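Local coordinates for protein probable receptor YhhM (Klebsiella variicola At-22, PDB 3Q6C) that is of unknown function but is probably a receptor-like member of the YhhM-like DUF2500 family, at residues 6-11 and 76-81; 35-40 and 58-63; 48-53 and 66-71. One frame throughout, in Å; residues are numbered along the deposited sequence.

In the fold
Starting from the N terminus, the long strand 2-15 supplies 6-11, which meets 76-81 on the last strand, 74-80; contact 1 therefore closes the longest loop and encloses both others. Within it, contact 2 joins 35-40 to 58-63, at and after the end region of helix 54-59, and contact 3 joins 48-53 to 66-71. Their segments alternate along the chain, so contacts 2 and 3 cross. The sheet order is 48-52, 33-41, 2-15, 65-71, 74-80, so contacts 1 and 3 each bridge strands that are not neighbours, while contact 2 ties the sheet to the chain leaving the helix. The centres of the contacts lie about 6 to 8 Å apart.

Contact 1 (6-11 and 76-81); sequences VIVSNK and VAFTPD
With CG set opposite its backbone N (chi1 171°), F78 holds its ring out toward strand 2-15; V8 has CG1 anti to its own N, which leaves CG2 anti to the carbonyl carbon and lays that methyl over one face of the ring. The evidence for a CH-pi contact is direct: V8 CG2 stands 4.1 Å from the centroid of the F78 ring and 22° off the ring normal. The methyl is displaced toward the rim, with V8 CG2 at 3.8 Å from F78 CZ. V6 approaches differently. Its CG2 meets F78 CE1 at 4.2 Å, a looser apolar contact, and its carbonyl lies at the ring's edge near the ring plane, V6 O being 4.1 Å from F78 CE1. V6 CA and F78 CA are 9.1 Å apart, and the F78 side chain bridges that distance to the two valine methyls and the V6 carbonyl, without hydrogen bonds between the segments. V8 sits at the centre of an inverse gamma turn, where the weak S9 N to I7 O bond bends the strand. The F78 ring also meets that of F39 and touches L60, while D81 forms a salt bridge with R5. F78 crosses strand 65-71 at G66, which has no side chain, to reach strand 2-15. Five antiparallel strands in the order 3-2-1-4-5, with a helix between the third and fourth, are consistent with the interior of an OB-like barrel.

Contact 2 (35-40 and 58-63); sequences YEASFR and HALSVG
L60 and F39 reach for one another from opposite directions and meet through a single methyl: L60 CD1 lies 3.5 Å from F39 CZ, at an angle to the ring that is oblique. The same methyl also rests on the alanine two residues earlier, on the same side of the strand, L60 CD1 to A37 CB being 3.6 Å. One leucine branch thus spans two residues of strand 33-41. The torsions account for this: L60 carries CG trans to its carbonyl carbon (chi1 -66°) and is then extended through chi2 at -176°, which sends CD1 straight out from the backbone. F39, although its CB bond runs alongside the other segment, swings its ring round to the leucine.

At the other end of the segments two rings pair more loosely. Y35 and H58 form an oblique pair, with planes inclined at 73° and centroids 6.0 Å apart; the nearest atoms, Y35 CE2 and H58 NE2, are 4.4 Å apart. A water is hydrogen-bonded to both, 2.6 Å from Y35 OH and equally 2.6 Å from H58 NE2, and it lies in the plane of the imidazole. H58 is exposed, whereas A37, F39 and L60 are buried.

Around the contact, A37 and L60 both touch L52 of strand 48-52, the Y35 ring meets Y57, and L60 O accepts a hydrogen bond from K11 NZ of strand 2-15. The chain leaving helix 54-59 is thereby laid against one side of strand 33-41, with strand 48-52 alongside.

Contact 3 (48-53 and 66-71); sequences VVFRLD and GMLSYK
The far end of the F50 ring packs obliquely against Y70 CB and L68 CD2. F50 CZ comes to 3.7 Å from Y70 CB, and the contact spreads along the start of that side chain, with F50 CZ 4.0 Å from Y70 CG. The two side chains run at about a right angle. The contacting atoms, Y70 CB and CG, place the meeting at the root of the tyrosine and not at its hydroxyl end. Y70 keeps its CG tucked between its backbone N and carbonyl carbon (chi1 67°), which sends the ring off across the strand direction; L68 O lies in the plane of the ring at its edge. Two residues earlier in the strand, L68 CD2 touches F50 CE2 at 3.7 Å. L68 and F50 point at each other from opposite directions, and the CB bonds of all three residues are directed across the gap. No hydrogen bond joins the segments, and the contacts between F50, L68 and Y70 are all carbon to carbon, so the join is apolar.

F75 of strand 74-80 touches both F50 and L68, and V6 and F39 also lie against L68. In the sheet, strands 33-41 and 2-15 separate 48-52 from 65-71; the contact therefore shows that the sheet curls until strands three places apart pack together, consistent with an OB-like barrel. Just beyond, D53 is the N-cap of helix 54-59, its OD1 bonded to Q56 N.

Contact 1 (6-11 and 76-81)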
ATOM      1  N   VAL A   6      -7.102   4.896  -5.105  1.00 18.22           N
ATOM      2  CA  VAL A   6      -6.450   3.790  -5.792  1.00 17.47           C
ATOM      3  C   VAL A   6      -7.032   2.473  -5.338  1.00 17.79           C
ATOM      4  O   VAL A   6      -7.904   2.426  -4.463  1.00 15.48           O
ATOM      5  CB  VAL A   6      -4.937   3.732  -5.488  1.00 15.92           C
ATOM      6  CG1 VAL A   6      -4.285   5.085  -5.740  1.00 14.16           C
ATOM      7  CG2 VAL A   6      -4.731   3.283  -4.057  1.00 16.92           C
ATOM      8  N   ILE A   7      -6.542   1.402  -5.949  1.00 18.08           N
ATOM      9  CA  ILE A   7      -6.960   0.069  -5.574  1.00 17.98           C
ATOM     10  C   ILE A   7      -5.700  -0.616  -5.061  1.00 17.00           C
ATOM     11  O   ILE A   7      -4.589  -0.292  -5.487  1.00 15.47           O
ATOM     12  CB  ILE A   7      -7.542  -0.714  -6.771  1.00 19.68           C
ATOM     13  CG1 ILE A   7      -8.129  -2.032  -6.276  1.00 22.10           C
ATOM     14  CG2 ILE A   7      -6.466  -0.995  -7.801  1.00 18.46           C
ATOM     15  CD1 ILE A   7      -8.856  -2.829  -7.347  1.00 23.76           C
ATOM     16  N   VAL A   8      -5.868  -1.538  -4.123  1.00 17.65           N
ATOM     17  CA  VAL A   8      -4.730  -2.263  -3.573  1.00 18.62           C
ATOM     18  C   VAL A   8      -4.280  -3.344  -4.557  1.00 19.43           C
ATOM     19  O   VAL A   8      -4.749  -4.483  -4.511  1.00 18.32           O
ATOM     20  CB  VAL A   8      -5.087  -2.897  -2.220  1.00 18.12           C
ATOM     21  CG1 VAL A   8      -3.891  -3.636  -1.655  1.00 20.45           C
ATOM     22  CG2 VAL A   8      -5.527  -1.808  -1.251  1.00 21.24           C
ATOM     23  N   SER A   9      -3.379  -2.941  -5.455  1.00 20.86           N
ATOM     24  CA  SER A   9      -2.808  -3.791  -6.495  1.00 22.60           C
ATOM     25  C   SER A   9      -2.413  -5.163  -6.017  1.00 24.09           C
ATOM     26  O   SER A   9      -3.008  -6.162  -6.418  1.00 27.16           O
ATOM     27  CB  SER A   9      -1.557  -3.139  -7.091  1.00 24.21           C
ATOM     28  OG  SER A   9      -1.868  -2.251  -8.133  1.00 27.90           O
ATOM     29  N   ASN A  10      -1.380  -5.212  -5.184  1.00 25.09           N
ATOM     30  CA  ASN A  10      -0.888  -6.476  -4.674  1.00 26.11           C
ATOM     31  C   ASN A  10      -0.040  -6.291  -3.436  1.00 25.26           C
ATOM     32  O   ASN A  10       0.347  -5.176  -3.096  1.00 25.27           O
ATOM     33  CB  ASN A  10      -0.055  -7.193  -5.740  1.00 27.78           C
ATOM     34  CG  ASN A  10       1.324  -6.588  -5.905  1.00 29.02           C
ATOM     35  OD1 ASN A  10       1.454  -5.416  -6.249  1.00 31.05           O
ATOM     36  ND2 ASN A  10       2.361  -7.382  -5.652  1.00 26.82           N
ATOM     37  N   LYS A  11       0.251  -7.412  -2.782  1.00 24.56           N
ATOM     38  CA  LYS A  11       1.055  -7.448  -1.570  1.00 23.67           C
ATOM     39  C   LYS A  11       2.100  -8.557  -1.661  1.00 24.45           C
ATOM     40  O   LYS A  11       1.820  -9.669  -2.118  1.00 25.13           O
ATOM     41  CB  LYS A  11       0.157  -7.691  -0.353  1.00 21.97           C
ATOM     42  CG  LYS A  11      -0.574  -6.447   0.145  1.00 20.64           C
ATOM     43  CD  LYS A  11      -1.695  -6.803   1.125  1.00 18.46           C
ATOM     44  CE  LYS A  11      -1.190  -7.561   2.356  1.00 16.74           C
ATOM     45  NZ  LYS A  11      -2.337  -8.115   3.144  1.00 14.12           N
ATOM     46  N   VAL A  76       1.561   6.893   4.132  1.00 16.20           N
ATOM     47  CA  VAL A  76       1.065   7.562   5.322  1.00 15.01           C
ATOM     48  C   VAL A  76      -0.230   6.917   5.786  1.00 16.70           C
ATOM     49  O   VAL A  76      -0.543   6.943   6.974  1.00 19.37           O
ATOM     50  CB  VAL A  76       0.844   9.067   5.090  1.00 14.96           C
ATOM     51  CG1 VAL A  76       0.086   9.668   6.255  1.00  9.17           C
ATOM     52  CG2 VAL A  76       2.180   9.762   4.960  1.00 14.05           C
ATOM     53  N   ALA A  77      -0.975   6.328   4.853  1.00 16.36           N
ATOM     54  CA  ALA A  77      -2.224   5.665   5.201  1.00 13.92           C
ATOM     55  C   ALA A  77      -3.061   5.273   3.999  1.00 14.04           C
ATOM     56  O   ALA A  77      -2.902   5.813   2.907  1.00 12.92           O
ATOM     57  CB  ALA A  77      -3.050   6.549   6.110  1.00 13.55           C
ATOM     58  N   PHE A  78      -3.937   4.298   4.208  1.00 12.73           N
ATOM     59  CA  PHE A  78      -4.852   3.863   3.177  1.00 10.73           C
ATOM     60  C   PHE A  78      -6.185   3.583   3.832  1.00 12.15           C
ATOM     61  O   PHE A  78      -6.302   2.636   4.605  1.00 12.55           O
ATOM     62  CB  PHE A  78      -4.416   2.589   2.485  1.00 11.97           C
ATOM     63  CG  PHE A  78      -5.476   2.039   1.563  1.00 11.96           C
ATOM     64  CD1 PHE A  78      -5.642   2.564   0.281  1.00 13.54           C
ATOM     65  CD2 PHE A  78      -6.372   1.061   2.010  1.00 11.42           C
ATOM     66  CE1 PHE A  78      -6.684   2.126  -0.544  1.00 14.03           C
ATOM     67  CE2 PHE A  78      -7.412   0.620   1.197  1.00 13.25           C
ATOM     68  CZ  PHE A  78      -7.568   1.156  -0.085  1.00 12.70           C
ATOM     69  N   THR A  79      -7.187   4.392   3.498  1.00 13.32           N
ATOM     70  CA  THR A  79      -8.521   4.241   4.051  1.00 16.48           C
ATOM     71  C   THR A  79      -9.465   3.634   3.012  1.00 18.67           C
ATOM     72  O   THR A  79      -9.918   4.321   2.093  1.00 20.57           O
ATOM     73  CB  THR A  79      -9.082   5.612   4.490  1.00 17.14           C
ATOM     74  OG1 THR A  79      -8.091   6.313   5.256  1.00 17.65           O
ATOM     75  CG2 THR A  79     -10.329   5.428   5.340  1.00 13.55           C
ATOM     76  N   PRO A  80      -9.768   2.333   3.132  1.00 21.69           N
ATOM     77  CA  PRO A  80     -10.676   1.724   2.151  1.00 24.12           C
ATOM     78  C   PRO A  80     -12.035   2.398   2.170  1.00 27.11           C
ATOM     79  O   PRO A  80     -12.447   2.936   3.204  1.00 27.47           O
ATOM     80  CB  PRO A  80     -10.741   0.264   2.595  1.00 23.83           C
ATOM     81  CG  PRO A  80     -10.426   0.329   4.049  1.00 23.36           C
ATOM     82  CD  PRO A  80      -9.310   1.337   4.108  1.00 21.47           C
ATOM     83  N   ASP A  81     -12.720   2.389   1.025  1.00 31.30           N
ATOM     84  CA  ASP A  81     -14.042   3.003   0.936  1.00 33.66           C
ATOM     85  C   ASP A  81     -14.938   2.420   2.022  1.00 36.84           C
ATOM     86  O   ASP A  81     -14.944   1.212   2.261  1.00 36.66           O
ATOM     87  CB  ASP A  81     -14.662   2.778  -0.443  1.00 32.72           C
ATOM     88  CG  ASP A  81     -13.991   3.612  -1.522  1.00 33.42           C
ATOM     89  OD1 ASP A  81     -13.636   4.772  -1.226  1.00 31.20           O
ATOM     90  OD2 ASP A  81     -13.829   3.123  -2.664  1.00 33.38           O
TER

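Contact 2 (35-40 and 58-63)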
ATOM      1  N   TYR A  35       8.080  -6.180   3.900  1.00 27.87           N
ATOM      2  CA  TYR A  35       6.719  -6.113   3.396  1.00 25.55           C
ATOM      3  C   TYR A  35       6.531  -4.981   2.393  1.00 25.47           C
ATOM      4  O   TYR A  35       7.075  -3.890   2.561  1.00 26.30           O
ATOM      5  CB  TYR A  35       5.737  -5.955   4.555  1.00 23.69           C
ATOM      6  CG  TYR A  35       5.892  -6.991   5.650  1.00 21.12           C
ATOM      7  CD1 TYR A  35       6.801  -6.807   6.695  1.00 19.97           C
ATOM      8  CD2 TYR A  35       5.116  -8.144   5.656  1.00 19.02           C
ATOM      9  CE1 TYR A  35       6.923  -7.747   7.723  1.00 18.06           C
ATOM     10  CE2 TYR A  35       5.233  -9.088   6.673  1.00 16.31           C
ATOM     11  CZ  TYR A  35       6.133  -8.884   7.701  1.00 17.35           C
ATOM     12  OH  TYR A  35       6.227  -9.816   8.714  1.00 19.43           O
ATOM     13  N   GLU A  36       5.759  -5.255   1.345  1.00 24.82           N
ATOM     14  CA  GLU A  36       5.494  -4.280   0.295  1.00 23.45           C
ATOM     15  C   GLU A  36       4.050  -4.361  -0.208  1.00 22.76           C
ATOM     16  O   GLU A  36       3.493  -5.448  -0.384  1.00 22.64           O
ATOM     17  CB  GLU A  36       6.441  -4.511  -0.881  1.00 23.20           C
ATOM     18  CG  GLU A  36       7.889  -4.110  -0.636  1.00 26.22           C
ATOM     19  CD  GLU A  36       8.840  -4.586  -1.739  1.00 28.00           C
ATOM     20  OE1 GLU A  36       8.482  -4.509  -2.934  1.00 28.96           O
ATOM     21  OE2 GLU A  36       9.956  -5.030  -1.409  1.00 30.41           O
ATOM     22  N   ALA A  37       3.444  -3.201  -0.433  1.00 20.00           N
ATOM     23  CA  ALA A  37       2.087  -3.143  -0.944  1.00 17.44           C
ATOM     24  C   ALA A  37       2.085  -2.235  -2.157  1.00 17.29           C
ATOM     25  O   ALA A  37       2.737  -1.190  -2.166  1.00 18.04           O
ATOM     26  CB  ALA A  37       1.157  -2.602   0.103  1.00 17.45           C
ATOM     27  N   SER A  38       1.369  -2.640  -3.195  1.00 16.93           N
ATOM     28  CA  SER A  38       1.299  -1.820  -4.393  1.00 17.13           C
ATOM     29  C   SER A  38      -0.083  -1.225  -4.536  1.00 17.81           C
ATOM     30  O   SER A  38      -1.083  -1.894  -4.303  1.00 18.16           O
ATOM     31  CB  SER A  38       1.633  -2.638  -5.638  1.00 15.12           C
ATOM     32  OG  SER A  38       3.019  -2.910  -5.708  1.00 14.93           O
ATOM     33  N   PHE A  39      -0.126   0.047  -4.909  1.00 18.30           N
ATOM     34  CA  PHE A  39      -1.384   0.741  -5.112  1.00 17.94           C
ATOM     35  C   PHE A  39      -1.467   1.181  -6.565  1.00 21.22           C
ATOM     36  O   PHE A  39      -0.475   1.640  -7.155  1.00 22.05           O
ATOM     37  CB  PHE A  39      -1.458   1.930  -4.175  1.00 15.07           C
ATOM     38  CG  PHE A  39      -1.464   1.538  -2.734  1.00 15.84           C
ATOM     39  CD1 PHE A  39      -2.658   1.209  -2.097  1.00 12.27           C
ATOM     40  CD2 PHE A  39      -0.267   1.436  -2.022  1.00 14.65           C
ATOM     41  CE1 PHE A  39      -2.662   0.782  -0.766  1.00 13.08           C
ATOM     42  CE2 PHE A  39      -0.259   1.009  -0.697  1.00 14.95           C
ATOM     43  CZ  PHE A  39      -1.460   0.679  -0.064  1.00 14.86           C
ATOM     44  N   ARG A  40      -2.648   1.023  -7.147  1.00 22.12           N
ATOM     45  CA  ARG A  40      -2.844   1.392  -8.537  1.00 25.21           C
ATOM     46  C   ARG A  40      -4.043   2.311  -8.708  1.00 25.71           C
ATOM     47  O   ARG A  40      -5.046   2.182  -8.010  1.00 25.14           O
ATOM     48  CB  ARG A  40      -3.033   0.130  -9.381  1.00 28.18           C
ATOM     49  CG  ARG A  40      -3.350   0.387 -10.832  1.00 32.21           C
ATOM     50  CD  ARG A  40      -3.684  -0.905 -11.519  1.00 34.73           C
ATOM     51  NE  ARG A  40      -2.548  -1.814 -11.528  1.00 37.11           N
ATOM     52  CZ  ARG A  40      -2.666  -3.134 -11.592  1.00 38.04           C
ATOM     53  NH1 ARG A  40      -3.874  -3.683 -11.645  1.00 38.26           N
ATOM     54  NH2 ARG A  40      -1.582  -3.899 -11.618  1.00 37.92           N
ATOM     55  N   HIS A  58      -0.576  -6.212   7.254  1.00 16.21           N
ATOM     56  CA  HIS A  58      -1.694  -7.123   7.476  1.00 15.29           C
ATOM     57  C   HIS A  58      -3.013  -6.371   7.563  1.00 13.29           C
ATOM     58  O   HIS A  58      -4.072  -6.974   7.491  1.00 12.85           O
ATOM     59  CB  HIS A  58      -1.473  -7.958   8.741  1.00 17.06           C
ATOM     60  CG  HIS A  58      -0.315  -8.902   8.638  1.00 18.24           C
ATOM     61  ND1 HIS A  58      -0.193  -9.821   7.616  1.00 19.70           N
ATOM     62  CD2 HIS A  58       0.797  -9.039   9.401  1.00 18.92           C
ATOM     63  CE1 HIS A  58       0.946 -10.478   7.750  1.00 18.96           C
ATOM     64  NE2 HIS A  58       1.567 -10.021   8.824  1.00 21.00           N
ATOM     65  N   ALA A  59      -2.948  -5.050   7.697  1.00 14.52           N
ATOM     66  CA  ALA A  59      -4.162  -4.232   7.777  1.00 14.49           C
ATOM     67  C   ALA A  59      -4.796  -4.017   6.403  1.00 15.86           C
ATOM     68  O   ALA A  59      -5.991  -3.753   6.307  1.00 15.98           O
ATOM     69  CB  ALA A  59      -3.850  -2.890   8.406  1.00 11.65           C
ATOM     70  N   LEU A  60      -3.989  -4.134   5.348  1.00 16.77           N
ATOM     71  CA  LEU A  60      -4.463  -3.951   3.979  1.00 17.29           C
ATOM     72  C   LEU A  60      -5.058  -5.209   3.384  1.00 18.64           C
ATOM     73  O   LEU A  60      -4.731  -6.322   3.792  1.00 18.65           O
ATOM     74  CB  LEU A  60      -3.323  -3.507   3.069  1.00 16.12           C
ATOM     75  CG  LEU A  60      -2.674  -2.145   3.275  1.00 15.90           C
ATOM     76  CD1 LEU A  60      -1.656  -1.945   2.169  1.00 16.19           C
ATOM     77  CD2 LEU A  60      -3.719  -1.035   3.249  1.00 13.50           C
ATOM     78  N   SER A  61      -5.924  -5.019   2.395  1.00 21.40           N
ATOM     79  CA  SER A  61      -6.565  -6.137   1.707  1.00 24.72           C
ATOM     80  C   SER A  61      -6.460  -5.992   0.195  1.00 25.96           C
ATOM     81  O   SER A  61      -7.078  -5.112  -0.397  1.00 26.98           O
ATOM     82  CB  SER A  61      -8.034  -6.249   2.108  1.00 23.99           C
ATOM     83  OG  SER A  61      -8.143  -6.738   3.428  1.00 28.76           O
ATOM     84  N   VAL A  62      -5.668  -6.858  -0.424  1.00 26.96           N
ATOM     85  CA  VAL A  62      -5.506  -6.808  -1.863  1.00 28.93           C
ATOM     86  C   VAL A  62      -6.879  -6.799  -2.504  1.00 29.65           C
ATOM     87  O   VAL A  62      -7.687  -7.687  -2.259  1.00 30.23           O
ATOM     88  CB  VAL A  62      -4.718  -8.017  -2.378  1.00 29.14           C
ATOM     89  CG1 VAL A  62      -4.727  -8.027  -3.901  1.00 30.36           C
ATOM     90  CG2 VAL A  62      -3.287  -7.955  -1.857  1.00 28.38           C
ATOM     91  N   GLY A  63      -7.146  -5.781  -3.312  1.00 30.28           N
ATOM     92  CA  GLY A  63      -8.438  -5.701  -3.964  1.00 32.59           C
ATOM     93  C   GLY A  63      -9.273  -4.513  -3.530  1.00 32.61           C
ATOM     94  O   GLY A  63     -10.094  -4.021  -4.296  1.00 33.49           O
TER
HETATM   95  O   HOH W   1       3.948 -10.715   9.469  1.00 43.78           O

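Contact 3 (48-53 and 66-71)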
ATOM      1  N   VAL A  48       2.425   1.618  -7.731  1.00 33.84           N
ATOM      2  CA  VAL A  48       3.401   2.341  -6.928  1.00 32.12           C
ATOM      3  C   VAL A  48       3.656   1.468  -5.701  1.00 29.74           C
ATOM      4  O   VAL A  48       2.721   1.067  -5.002  1.00 26.87           O
ATOM      5  CB  VAL A  48       2.881   3.719  -6.485  1.00 33.04           C
ATOM      6  CG1 VAL A  48       3.983   4.467  -5.763  1.00 32.36           C
ATOM      7  CG2 VAL A  48       2.414   4.514  -7.696  1.00 34.78           C
ATOM      8  N   VAL A  49       4.926   1.167  -5.463  1.00 27.15           N
ATOM      9  CA  VAL A  49       5.327   0.319  -4.356  1.00 25.44           C
ATOM     10  C   VAL A  49       5.712   1.067  -3.090  1.00 25.09           C
ATOM     11  O   VAL A  49       6.566   1.951  -3.115  1.00 24.15           O
ATOM     12  CB  VAL A  49       6.523  -0.556  -4.747  1.00 25.08           C
ATOM     13  CG1 VAL A  49       6.835  -1.541  -3.623  1.00 23.49           C
ATOM     14  CG2 VAL A  49       6.225  -1.281  -6.035  1.00 23.33           C
ATOM     15  N   PHE A  50       5.081   0.689  -1.985  1.00 22.49           N
ATOM     16  CA  PHE A  50       5.361   1.280  -0.687  1.00 19.64           C
ATOM     17  C   PHE A  50       5.833   0.202   0.295  1.00 20.97           C
ATOM     18  O   PHE A  50       5.285  -0.907   0.334  1.00 20.76           O
ATOM     19  CB  PHE A  50       4.107   1.939  -0.135  1.00 19.49           C
ATOM     20  CG  PHE A  50       3.767   3.239  -0.788  1.00 19.46           C
ATOM     21  CD1 PHE A  50       4.402   4.416  -0.392  1.00 17.16           C
ATOM     22  CD2 PHE A  50       2.795   3.296  -1.782  1.00 18.51           C
ATOM     23  CE1 PHE A  50       4.069   5.633  -0.974  1.00 18.66           C
ATOM     24  CE2 PHE A  50       2.452   4.507  -2.375  1.00 17.75           C
ATOM     25  CZ  PHE A  50       3.089   5.681  -1.970  1.00 18.71           C
ATOM     26  N   ARG A  51       6.859   0.529   1.075  1.00 21.23           N
ATOM     27  CA  ARG A  51       7.376  -0.394   2.079  1.00 19.80           C
ATOM     28  C   ARG A  51       6.540  -0.181   3.335  1.00 20.15           C
ATOM     29  O   ARG A  51       6.246   0.951   3.702  1.00 21.01           O
ATOM     30  CB  ARG A  51       8.833  -0.096   2.411  1.00 20.50           C
ATOM     31  CG  ARG A  51       9.400  -1.089   3.395  1.00 24.32           C
ATOM     32  CD  ARG A  51      10.569  -0.544   4.201  1.00 27.06           C
ATOM     33  NE  ARG A  51      10.910  -1.469   5.284  1.00 30.47           N
ATOM     34  CZ  ARG A  51      11.634  -1.153   6.354  1.00 32.02           C
ATOM     35  NH1 ARG A  51      12.115   0.079   6.502  1.00 33.51           N
ATOM     36  NH2 ARG A  51      11.854  -2.060   7.295  1.00 30.82           N
ATOM     37  N   LEU A  52       6.163  -1.270   3.992  1.00 18.87           N
ATOM     38  CA  LEU A  52       5.359  -1.185   5.202  1.00 17.09           C
ATOM     39  C   LEU A  52       5.916  -2.125   6.265  1.00 17.97           C
ATOM     40  O   LEU A  52       6.761  -2.984   5.974  1.00 17.46           O
ATOM     41  CB  LEU A  52       3.922  -1.622   4.913  1.00 14.95           C
ATOM     42  CG  LEU A  52       3.176  -1.086   3.705  1.00 15.53           C
ATOM     43  CD1 LEU A  52       1.851  -1.811   3.560  1.00 15.76           C
ATOM     44  CD2 LEU A  52       2.963   0.390   3.874  1.00 19.22           C
ATOM     45  N   ASP A  53       5.457  -1.964   7.501  1.00 16.57           N
ATOM     46  CA  ASP A  53       5.873  -2.898   8.531  1.00 16.13           C
ATOM     47  C   ASP A  53       4.744  -3.922   8.498  1.00 16.61           C
ATOM     48  O   ASP A  53       3.759  -3.733   7.776  1.00 15.51           O
ATOM     49  CB  ASP A  53       5.997  -2.234   9.909  1.00 14.78           C
ATOM     50  CG  ASP A  53       4.727  -1.556  10.360  1.00 15.05           C
ATOM     51  OD1 ASP A  53       3.667  -1.746   9.727  1.00 15.84           O
ATOM     52  OD2 ASP A  53       4.799  -0.831  11.374  1.00 15.88           O
ATOM     53  N   GLY A  66      -9.676   2.641  -2.318  1.00 28.74           N
ATOM     54  CA  GLY A  66      -9.964   3.700  -1.385  1.00 27.09           C
ATOM     55  C   GLY A  66      -9.011   4.858  -1.519  1.00 27.29           C
ATOM     56  O   GLY A  66      -8.465   5.107  -2.598  1.00 25.48           O
HETATM   57  N   MSE A  67      -8.803   5.555  -0.406  1.00 27.01           N
HETATM   58  CA  MSE A  67      -7.941   6.725  -0.367  1.00 27.76           C
HETATM   59  C   MSE A  67      -6.556   6.411   0.186  1.00 26.87           C
HETATM   60  O   MSE A  67      -6.421   5.916   1.309  1.00 27.38           O
HETATM   61  CB  MSE A  67      -8.597   7.809   0.493  1.00 30.23           C
HETATM   62  CG  MSE A  67      -8.178   9.229   0.154  1.00 35.69           C
HETATM   63 SE   MSE A  67      -8.733   9.766  -1.629  1.00 46.36          SE
HETATM   64  CE  MSE A  67     -10.652   9.618  -1.399  1.00 40.68           C
ATOM     65  N   LEU A  68      -5.533   6.710  -0.608  1.00 24.22           N
ATOM     66  CA  LEU A  68      -4.147   6.485  -0.207  1.00 22.30           C
ATOM     67  C   LEU A  68      -3.490   7.811   0.152  1.00 22.06           C
ATOM     68  O   LEU A  68      -3.422   8.713  -0.679  1.00 24.02           O
ATOM     69  CB  LEU A  68      -3.353   5.845  -1.345  1.00 19.32           C
ATOM     70  CG  LEU A  68      -1.841   5.786  -1.118  1.00 20.25           C
ATOM     71  CD1 LEU A  68      -1.500   4.663  -0.149  1.00 18.81           C
ATOM     72  CD2 LEU A  68      -1.141   5.564  -2.428  1.00 19.77           C
ATOM     73  N   SER A  69      -3.012   7.933   1.385  1.00 22.47           N
ATOM     74  CA  SER A  69      -2.341   9.152   1.820  1.00 22.48           C
ATOM     75  C   SER A  69      -0.864   8.864   1.734  1.00 22.21           C
ATOM     76  O   SER A  69      -0.409   7.821   2.201  1.00 20.92           O
ATOM     77  CB  SER A  69      -2.704   9.499   3.265  1.00 23.25           C
ATOM     78  OG  SER A  69      -4.095   9.734   3.409  1.00 27.95           O
ATOM     79  N   TYR A  70      -0.108   9.778   1.136  1.00 22.13           N
ATOM     80  CA  TYR A  70       1.327   9.558   1.009  1.00 21.58           C
ATOM     81  C   TYR A  70       2.168  10.810   0.793  1.00 21.86           C
ATOM     82  O   TYR A  70       1.708  11.797   0.226  1.00 20.32           O
ATOM     83  CB  TYR A  70       1.605   8.603  -0.150  1.00 20.39           C
ATOM     84  CG  TYR A  70       1.258   9.198  -1.497  1.00 19.63           C
ATOM     85  CD1 TYR A  70      -0.065   9.230  -1.956  1.00 20.06           C
ATOM     86  CD2 TYR A  70       2.250   9.766  -2.296  1.00 18.93           C
ATOM     87  CE1 TYR A  70      -0.388   9.818  -3.184  1.00 18.04           C
ATOM     88  CE2 TYR A  70       1.943  10.355  -3.513  1.00 19.50           C
ATOM     89  CZ  TYR A  70       0.624  10.379  -3.954  1.00 19.37           C
ATOM     90  OH  TYR A  70       0.339  10.981  -5.160  1.00 19.01           O
ATOM     91  N   LYS A  71       3.410  10.736   1.252  1.00 22.64           N
ATOM     92  CA  LYS A  71       4.374  11.808   1.083  1.00 24.64           C
ATOM     93  C   LYS A  71       5.562  11.149   0.383  1.00 25.15           C
ATOM     94  O   LYS A  71       6.322  10.405   0.999  1.00 25.39           O
ATOM     95  CB  LYS A  71       4.795  12.385   2.434  1.00 25.47           C
ATOM     96  CG  LYS A  71       5.801  13.531   2.314  1.00 29.71           C
ATOM     97  CD  LYS A  71       6.172  14.144   3.670  1.00 33.13           C
ATOM     98  CE  LYS A  71       5.001  14.901   4.311  1.00 35.38           C
ATOM     99  NZ  LYS A  71       3.819  14.033   4.601  1.00 34.15           N
TER